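Local coordinates for neurotoxin (Clostridium botulinum, PDB 2QN0), which is the zinc protease light chain of type C botulinum neurotoxin, which probably cleaves SNARE proteins of nerve cells, at residues 38-43 / 109-114; 134-139 / 152-157. All coordinates share one frame; numbering follows the deposited sequence.

Contact 1: 38-43 / 109-114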
ATOM      1  N   ARG A  38       1.456 -14.885   5.427  1.00 15.51           N
ATOM      2  CA  ARG A  38       0.407 -14.605   4.445  1.00 15.08           C
ATOM      3  C   ARG A  38      -0.849 -14.076   5.137  1.00 17.51           C
ATOM      4  O   ARG A  38      -1.528 -14.811   5.857  1.00 18.60           O
ATOM      5  CB  ARG A  38       0.066 -15.878   3.653  1.00 16.35           C
ATOM      6  CG  ARG A  38      -0.881 -15.655   2.465  1.00 16.21           C
ATOM      7  CD  ARG A  38      -1.610 -16.948   2.067  1.00 16.95           C
ATOM      8  NE  ARG A  38      -0.702 -18.023   1.662  1.00 16.80           N
ATOM      9  CZ  ARG A  38      -0.203 -18.173   0.437  1.00 19.86           C
ATOM     10  NH1 ARG A  38      -0.518 -17.315  -0.524  1.00 18.78           N
ATOM     11  NH2 ARG A  38       0.611 -19.190   0.173  1.00 17.62           N
ATOM     12  N   ILE A  39      -1.152 -12.797   4.927  1.00 15.99           N
ATOM     13  CA  ILE A  39      -2.337 -12.188   5.525  1.00 17.25           C
ATOM     14  C   ILE A  39      -3.569 -12.857   4.923  1.00 17.52           C
ATOM     15  O   ILE A  39      -4.463 -13.314   5.637  1.00 16.71           O
ATOM     16  CB  ILE A  39      -2.380 -10.661   5.244  1.00 17.62           C
ATOM     17  CG1 ILE A  39      -1.164  -9.990   5.885  1.00 21.67           C
ATOM     18  CG2 ILE A  39      -3.682 -10.065   5.774  1.00 19.64           C
ATOM     19  CD1 ILE A  39      -1.084  -8.490   5.657  1.00 22.72           C
ATOM     20  N   THR A  40      -3.604 -12.904   3.597  1.00 16.34           N
ATOM     21  CA  THR A  40      -4.686 -13.550   2.866  1.00 17.41           C
ATOM     22  C   THR A  40      -4.312 -13.552   1.389  1.00 16.45           C
ATOM     23  O   THR A  40      -3.715 -12.600   0.894  1.00 16.03           O
ATOM     24  CB  THR A  40      -6.043 -12.831   3.068  1.00 19.00           C
ATOM     25  OG1 THR A  40      -7.078 -13.588   2.426  1.00 20.60           O
ATOM     26  CG2 THR A  40      -6.013 -11.427   2.481  1.00 18.31           C
ATOM     27  N   GLY A  41      -4.634 -14.635   0.692  1.00 15.86           N
ATOM     28  CA  GLY A  41      -4.306 -14.711  -0.719  1.00 14.65           C
ATOM     29  C   GLY A  41      -2.864 -14.353  -1.036  1.00 16.81           C
ATOM     30  O   GLY A  41      -1.928 -14.891  -0.437  1.00 16.86           O
ATOM     31  N   ASN A  42      -2.682 -13.420  -1.967  1.00 14.17           N
ATOM     32  CA  ASN A  42      -1.349 -13.018  -2.387  1.00 15.77           C
ATOM     33  C   ASN A  42      -0.791 -11.789  -1.668  1.00 16.34           C
ATOM     34  O   ASN A  42       0.098 -11.115  -2.182  1.00 15.47           O
ATOM     35  CB  ASN A  42      -1.345 -12.798  -3.902  1.00 18.62           C
ATOM     36  CG  ASN A  42      -1.775 -14.043  -4.671  1.00 19.12           C
ATOM     37  OD1 ASN A  42      -2.528 -13.957  -5.641  1.00 21.46           O
ATOM     38  ND2 ASN A  42      -1.289 -15.203  -4.242  1.00 16.71           N
ATOM     39  N   ILE A  43      -1.317 -11.498  -0.483  1.00 14.59           N
ATOM     40  CA  ILE A  43      -0.827 -10.374   0.311  1.00 13.02           C
ATOM     41  C   ILE A  43      -0.011 -10.952   1.468  1.00 15.01           C
ATOM     42  O   ILE A  43      -0.534 -11.712   2.283  1.00 16.00           O
ATOM     43  CB  ILE A  43      -1.971  -9.541   0.915  1.00 13.87           C
ATOM     44  CG1 ILE A  43      -2.831  -8.929  -0.197  1.00 13.99           C
ATOM     45  CG2 ILE A  43      -1.383  -8.429   1.793  1.00 14.80           C
ATOM     46  CD1 ILE A  43      -4.036  -8.157   0.326  1.00 14.20           C
ATOM     47  N   ARG A 109      -9.459  -7.808  -4.238  1.00 14.60           N
ATOM     48  CA  ARG A 109      -8.750  -7.524  -5.479  1.00 14.60           C
ATOM     49  C   ARG A 109      -7.238  -7.635  -5.336  1.00 15.04           C
ATOM     50  O   ARG A 109      -6.580  -8.295  -6.138  1.00 13.38           O
ATOM     51  CB  ARG A 109      -9.136  -6.137  -6.001  1.00 16.00           C
ATOM     52  CG  ARG A 109     -10.621  -6.025  -6.309  1.00 18.60           C
ATOM     53  CD  ARG A 109     -10.965  -4.736  -7.029  1.00 25.93           C
ATOM     54  NE  ARG A 109     -12.412  -4.575  -7.136  1.00 28.96           N
ATOM     55  CZ  ARG A 109     -13.016  -3.655  -7.879  1.00 29.74           C
ATOM     56  NH1 ARG A 109     -12.300  -2.801  -8.598  1.00 30.97           N
ATOM     57  NH2 ARG A 109     -14.341  -3.582  -7.891  1.00 31.54           N
ATOM     58  N   LEU A 110      -6.683  -6.993  -4.316  1.00 14.13           N
ATOM     59  CA  LEU A 110      -5.240  -7.043  -4.105  1.00 14.75           C
ATOM     60  C   LEU A 110      -4.707  -8.444  -3.805  1.00 14.08           C
ATOM     61  O   LEU A 110      -3.567  -8.762  -4.140  1.00 14.78           O
ATOM     62  CB  LEU A 110      -4.840  -6.103  -2.966  1.00 12.83           C
ATOM     63  CG  LEU A 110      -4.895  -4.606  -3.281  1.00 13.24           C
ATOM     64  CD1 LEU A 110      -4.579  -3.806  -2.023  1.00 12.70           C
ATOM     65  CD2 LEU A 110      -3.893  -4.281  -4.384  1.00 13.33           C
ATOM     66  N   SER A 111      -5.528  -9.280  -3.180  1.00 14.97           N
ATOM     67  CA  SER A 111      -5.090 -10.623  -2.820  1.00 14.81           C
ATOM     68  C   SER A 111      -5.446 -11.689  -3.839  1.00 16.28           C
ATOM     69  O   SER A 111      -5.016 -12.832  -3.703  1.00 15.55           O
ATOM     70  CB  SER A 111      -5.680 -11.020  -1.461  1.00 14.76           C
ATOM     71  OG  SER A 111      -7.082 -11.204  -1.548  1.00 15.39           O
ATOM     72  N   THR A 112      -6.213 -11.318  -4.863  1.00 15.58           N
ATOM     73  CA  THR A 112      -6.632 -12.275  -5.884  1.00 15.74           C
ATOM     74  C   THR A 112      -6.086 -11.995  -7.282  1.00 16.32           C
ATOM     75  O   THR A 112      -5.542 -12.891  -7.924  1.00 15.98           O
ATOM     76  CB  THR A 112      -8.170 -12.340  -5.967  1.00 17.48           C
ATOM     77  OG1 THR A 112      -8.700 -12.659  -4.674  1.00 22.50           O
ATOM     78  CG2 THR A 112      -8.604 -13.405  -6.963  1.00 21.06           C
ATOM     79  N   ASP A 113      -6.243 -10.767  -7.771  1.00 14.92           N
ATOM     80  CA  ASP A 113      -5.735 -10.446  -9.102  1.00 16.12           C
ATOM     81  C   ASP A 113      -4.221 -10.343  -9.068  1.00 16.79           C
ATOM     82  O   ASP A 113      -3.641  -9.947  -8.060  1.00 18.46           O
ATOM     83  CB  ASP A 113      -6.353  -9.148  -9.631  1.00 16.37           C
ATOM     84  CG  ASP A 113      -7.795  -9.334 -10.073  1.00 20.69           C
ATOM     85  OD1 ASP A 113      -8.131 -10.447 -10.526  1.00 22.70           O
ATOM     86  OD2 ASP A 113      -8.588  -8.376  -9.985  1.00 22.90           O
ATOM     87  N   ILE A 114      -3.580 -10.701 -10.174  1.00 16.72           N
ATOM     88  CA  ILE A 114      -2.127 -10.682 -10.234  1.00 16.02           C
ATOM     89  C   ILE A 114      -1.553  -9.793 -11.333  1.00 16.54           C
ATOM     90  O   ILE A 114      -2.244  -9.426 -12.282  1.00 17.57           O
ATOM     91  CB  ILE A 114      -1.576 -12.104 -10.478  1.00 17.53           C
ATOM     92  CG1 ILE A 114      -1.997 -12.585 -11.871  1.00 16.87           C
ATOM     93  CG2 ILE A 114      -2.119 -13.068  -9.425  1.00 16.75           C
ATOM     94  CD1 ILE A 114      -1.215 -13.792 -12.370  1.00 21.24           C
TER
HETATM   95  O   HOH W   1      -7.684 -13.590  -0.364  1.00 20.95           O
HETATM   96  O   HOH W   2      -4.235 -15.651  -7.305  1.00 40.65           O
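The chi1 of I43, -62°, sets CG1 opposite its own carbonyl carbon and, with chi2 extended, lays the CG1-CD1 arm against the last turn of helix 101-112. Its CG1 comes to 3.8 Å from CB of S111, and CD1 slants across CB of L110. S111 has chi1 69°, which tucks OG between its own N and carbonyl carbon and back to the helix, where it bonds to the O of I107; CB is left to meet T40 and I43. A small residue suits this place, since CB of S111 lies only 3.5 Å from O of T40. T40 brings CG2 alongside that CB, while water 1 joins OG1 of T40 to OG of S111, giving to the serine at 2.7 Å.

The chain forms a type II' beta turn from T40 to I43, where a classic beta bulge sets two residues, I39 and T40, against the single I43. G41 takes the positive phi of the turn, 49°, which glycine accepts readily, and its CA makes a CA-H...O contact with O of S111 at 3.6 Å. That carbonyl also accepts the backbone N of N42 at 3.0 Å, so a donor of the turn satisfies an acceptor at the helix end. OD1 of N42 accepts a hydrogen bond from water 2, which donates another to O of T112. R38, just before the turn, gives NH1 to O of G41 at 2.8 Å, from above the carbonyl plane, while N18 and K17 hold its NE and NH2.

The hairpin of strands 34-38 and 43-46 thus meets the C-terminal end of helix 101-112. F94 of helix 80-97 packs on I39 and I43, and L231, M235 and L238 of helix 223-238 cover L110.

Contact 2: 134-139 / 152-157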
ATOM      1  N   ASN A 134       8.840  -9.803  -9.565  1.00 16.15           N
ATOM      2  CA  ASN A 134       7.520 -10.367  -9.288  1.00 16.66           C
ATOM      3  C   ASN A 134       7.560 -11.684  -8.519  1.00 17.38           C
ATOM      4  O   ASN A 134       6.574 -12.062  -7.880  1.00 16.45           O
ATOM      5  CB  ASN A 134       6.737 -10.558 -10.588  1.00 17.50           C
ATOM      6  CG  ASN A 134       6.174  -9.254 -11.132  1.00 17.96           C
ATOM      7  OD1 ASN A 134       6.302  -8.198 -10.510  1.00 16.81           O
ATOM      8  ND2 ASN A 134       5.538  -9.327 -12.297  1.00 17.12           N
ATOM      9  N   SER A 135       8.680 -12.396  -8.589  1.00 18.19           N
ATOM     10  CA  SER A 135       8.794 -13.654  -7.858  1.00 18.37           C
ATOM     11  C   SER A 135       9.869 -13.505  -6.788  1.00 21.26           C
ATOM     12  O   SER A 135      10.880 -12.841  -7.005  1.00 21.58           O
ATOM     13  CB  SER A 135       9.136 -14.810  -8.812  1.00 19.83           C
ATOM     14  OG  SER A 135      10.420 -14.666  -9.389  1.00 20.03           O
ATOM     15  N   VAL A 136       9.635 -14.099  -5.621  1.00 20.56           N
ATOM     16  CA  VAL A 136      10.595 -14.012  -4.528  1.00 20.79           C
ATOM     17  C   VAL A 136      11.013 -15.410  -4.090  1.00 20.43           C
ATOM     18  O   VAL A 136      10.200 -16.335  -4.079  1.00 19.77           O
ATOM     19  CB  VAL A 136      10.006 -13.241  -3.317  1.00 21.68           C
ATOM     20  CG1 VAL A 136       9.595 -11.832  -3.749  1.00 23.04           C
ATOM     21  CG2 VAL A 136       8.820 -13.983  -2.744  1.00 25.08           C
ATOM     22  N   ASP A 137      12.286 -15.561  -3.736  1.00 21.68           N
ATOM     23  CA  ASP A 137      12.805 -16.859  -3.318  1.00 21.98           C
ATOM     24  C   ASP A 137      12.330 -17.315  -1.948  1.00 22.25           C
ATOM     25  O   ASP A 137      12.245 -16.524  -1.004  1.00 21.35           O
ATOM     26  CB  ASP A 137      14.339 -16.863  -3.291  1.00 23.31           C
ATOM     27  CG  ASP A 137      14.957 -16.616  -4.648  1.00 26.27           C
ATOM     28  OD1 ASP A 137      14.292 -16.869  -5.674  1.00 28.03           O
ATOM     29  OD2 ASP A 137      16.126 -16.182  -4.678  1.00 30.14           O
ATOM     30  N   VAL A 138      12.019 -18.602  -1.856  1.00 21.73           N
ATOM     31  CA  VAL A 138      11.619 -19.213  -0.596  1.00 22.14           C
ATOM     32  C   VAL A 138      12.875 -19.980  -0.185  1.00 23.99           C
ATOM     33  O   VAL A 138      13.410 -20.764  -0.971  1.00 23.57           O
ATOM     34  CB  VAL A 138      10.448 -20.199  -0.784  1.00 22.19           C
ATOM     35  CG1 VAL A 138      10.111 -20.874   0.542  1.00 21.65           C
ATOM     36  CG2 VAL A 138       9.232 -19.460  -1.316  1.00 20.14           C
ATOM     37  N   LYS A 139      13.362 -19.732   1.028  1.00 25.02           N
ATOM     38  CA  LYS A 139      14.565 -20.400   1.514  1.00 28.23           C
ATOM     39  C   LYS A 139      14.285 -21.202   2.778  1.00 29.81           C
ATOM     40  O   LYS A 139      13.366 -20.893   3.537  1.00 27.42           O
ATOM     41  CB  LYS A 139      15.658 -19.376   1.836  1.00 29.94           C
ATOM     42  CG  LYS A 139      16.042 -18.437   0.701  1.00 34.36           C
ATOM     43  CD  LYS A 139      16.895 -19.122  -0.338  1.00 38.30           C
ATOM     44  CE  LYS A 139      17.418 -18.126  -1.366  1.00 39.80           C
ATOM     45  NZ  LYS A 139      18.343 -17.122  -0.767  1.00 40.53           N
ATOM     46  N   ILE A 152       7.670 -17.800  -4.667  1.00 19.75           N
ATOM     47  CA  ILE A 152       6.255 -17.460  -4.660  1.00 17.74           C
ATOM     48  C   ILE A 152       6.101 -16.104  -5.348  1.00 16.43           C
ATOM     49  O   ILE A 152       7.078 -15.379  -5.532  1.00 16.58           O
ATOM     50  CB  ILE A 152       5.666 -17.372  -3.228  1.00 18.43           C
ATOM     51  CG1 ILE A 152       6.409 -16.320  -2.405  1.00 16.79           C
ATOM     52  CG2 ILE A 152       5.731 -18.741  -2.554  1.00 20.90           C
ATOM     53  CD1 ILE A 152       5.700 -15.962  -1.100  1.00 18.39           C
ATOM     54  N   ASN A 153       4.873 -15.779  -5.730  1.00 16.23           N
ATOM     55  CA  ASN A 153       4.597 -14.519  -6.409  1.00 16.13           C
ATOM     56  C   ASN A 153       3.605 -13.664  -5.632  1.00 15.56           C
ATOM     57  O   ASN A 153       2.410 -13.666  -5.919  1.00 16.23           O
ATOM     58  CB  ASN A 153       4.047 -14.790  -7.813  1.00 16.38           C
ATOM     59  CG  ASN A 153       5.134 -15.116  -8.819  1.00 19.16           C
ATOM     60  OD1 ASN A 153       6.019 -15.937  -8.563  1.00 19.68           O
ATOM     61  ND2 ASN A 153       5.067 -14.477  -9.981  1.00 16.13           N
ATOM     62  N   PRO A 154       4.090 -12.927  -4.624  1.00 16.15           N
ATOM     63  CA  PRO A 154       3.180 -12.078  -3.853  1.00 15.70           C
ATOM     64  C   PRO A 154       2.720 -10.947  -4.772  1.00 17.03           C
ATOM     65  O   PRO A 154       3.419 -10.601  -5.727  1.00 16.29           O
ATOM     66  CB  PRO A 154       4.070 -11.527  -2.733  1.00 15.94           C
ATOM     67  CG  PRO A 154       5.217 -12.498  -2.655  1.00 15.92           C
ATOM     68  CD  PRO A 154       5.463 -12.845  -4.100  1.00 16.07           C
ATOM     69  N   SER A 155       1.549 -10.382  -4.505  1.00 16.06           N
ATOM     70  CA  SER A 155       1.085  -9.246  -5.294  1.00 15.62           C
ATOM     71  C   SER A 155       1.435  -8.005  -4.480  1.00 16.25           C
ATOM     72  O   SER A 155       1.747  -6.946  -5.026  1.00 14.30           O
ATOM     73  CB  SER A 155      -0.423  -9.309  -5.526  1.00 14.64           C
ATOM     74  OG  SER A 155      -0.733 -10.283  -6.506  1.00 14.66           O
ATOM     75  N   VAL A 156       1.390  -8.163  -3.161  1.00 14.93           N
ATOM     76  CA  VAL A 156       1.704  -7.082  -2.238  1.00 14.21           C
ATOM     77  C   VAL A 156       2.458  -7.622  -1.028  1.00 15.62           C
ATOM     78  O   VAL A 156       2.068  -8.633  -0.444  1.00 15.39           O
ATOM     79  CB  VAL A 156       0.426  -6.389  -1.709  1.00 15.50           C
ATOM     80  CG1 VAL A 156       0.807  -5.286  -0.717  1.00 17.00           C
ATOM     81  CG2 VAL A 156      -0.387  -5.814  -2.862  1.00 16.57           C
ATOM     82  N   ILE A 157       3.550  -6.958  -0.672  1.00 14.77           N
ATOM     83  CA  ILE A 157       4.306  -7.335   0.517  1.00 15.11           C
ATOM     84  C   ILE A 157       4.327  -6.112   1.423  1.00 15.23           C
ATOM     85  O   ILE A 157       4.805  -5.047   1.030  1.00 17.16           O
ATOM     86  CB  ILE A 157       5.770  -7.708   0.210  1.00 15.52           C
ATOM     87  CG1 ILE A 157       5.831  -8.933  -0.701  1.00 14.29           C
ATOM     88  CG2 ILE A 157       6.512  -7.996   1.523  1.00 17.49           C
ATOM     89  CD1 ILE A 157       7.250  -9.343  -1.066  1.00 16.69           C
TER
HETATM   90  O   HOH W   3       4.310 -10.650  -8.345  1.00 16.77           O
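V136 and I152 form an antiparallel hydrogen-bonded pair in which each backbone N-H is met by the other residue's carbonyl. N of V136 gives to O of I152 at 2.9 Å, and N of I152 gives to O of V136 at 3.0 Å. O of I152 also receives a CA-H...O contact from S135. This pair closes the open end of the beta hairpin of strands 136-141 and 146-152, at one edge of the mixed sheet of the protease; beyond it the chain leaves through N153 and P154 for strand 156-159. O of N134 accepts a hydrogen bond from water 3 at 2.7 Å, and the same water donates a second to O of P154. The asparagine and serine side chains are held from outside: ND2 of N153 by O of F129, OG of S135 by OD1 of D130, OD1 of N134 by N of L189. Branched apolar residues suit the face shared with L22 and W44. There I152 chi1, 59°, puts CG1 between its own N and carbonyl carbon, tight against CG2 of V136 at 3.4 Å; that methyl also touches the ring of P154. The side chains of V138 and I152 cross at about a right angle, CG2 to CG2 at 3.8 Å.

Overall arrangement
Contact 1 and contact 2 lie about 11 Å apart, centre to centre, and meet at S155. Its backbone N is probably hydrogen-bonded to O of N42, 2.8 Å away, while its CB packs at 3.5 Å from O of L110. The same sheet joins them again, strand 43-46 running next to strand 156-159, and its W44 touches R38 of contact 1 as well as I152 and P154 of contact 2. Neither contact supplies a zinc ligand; those are H229, H233 and E269. Contact 1 has a second-hand link to the site: L110, about 13 Å from the zinc ion by its side chain, packs on the helix bearing both histidines.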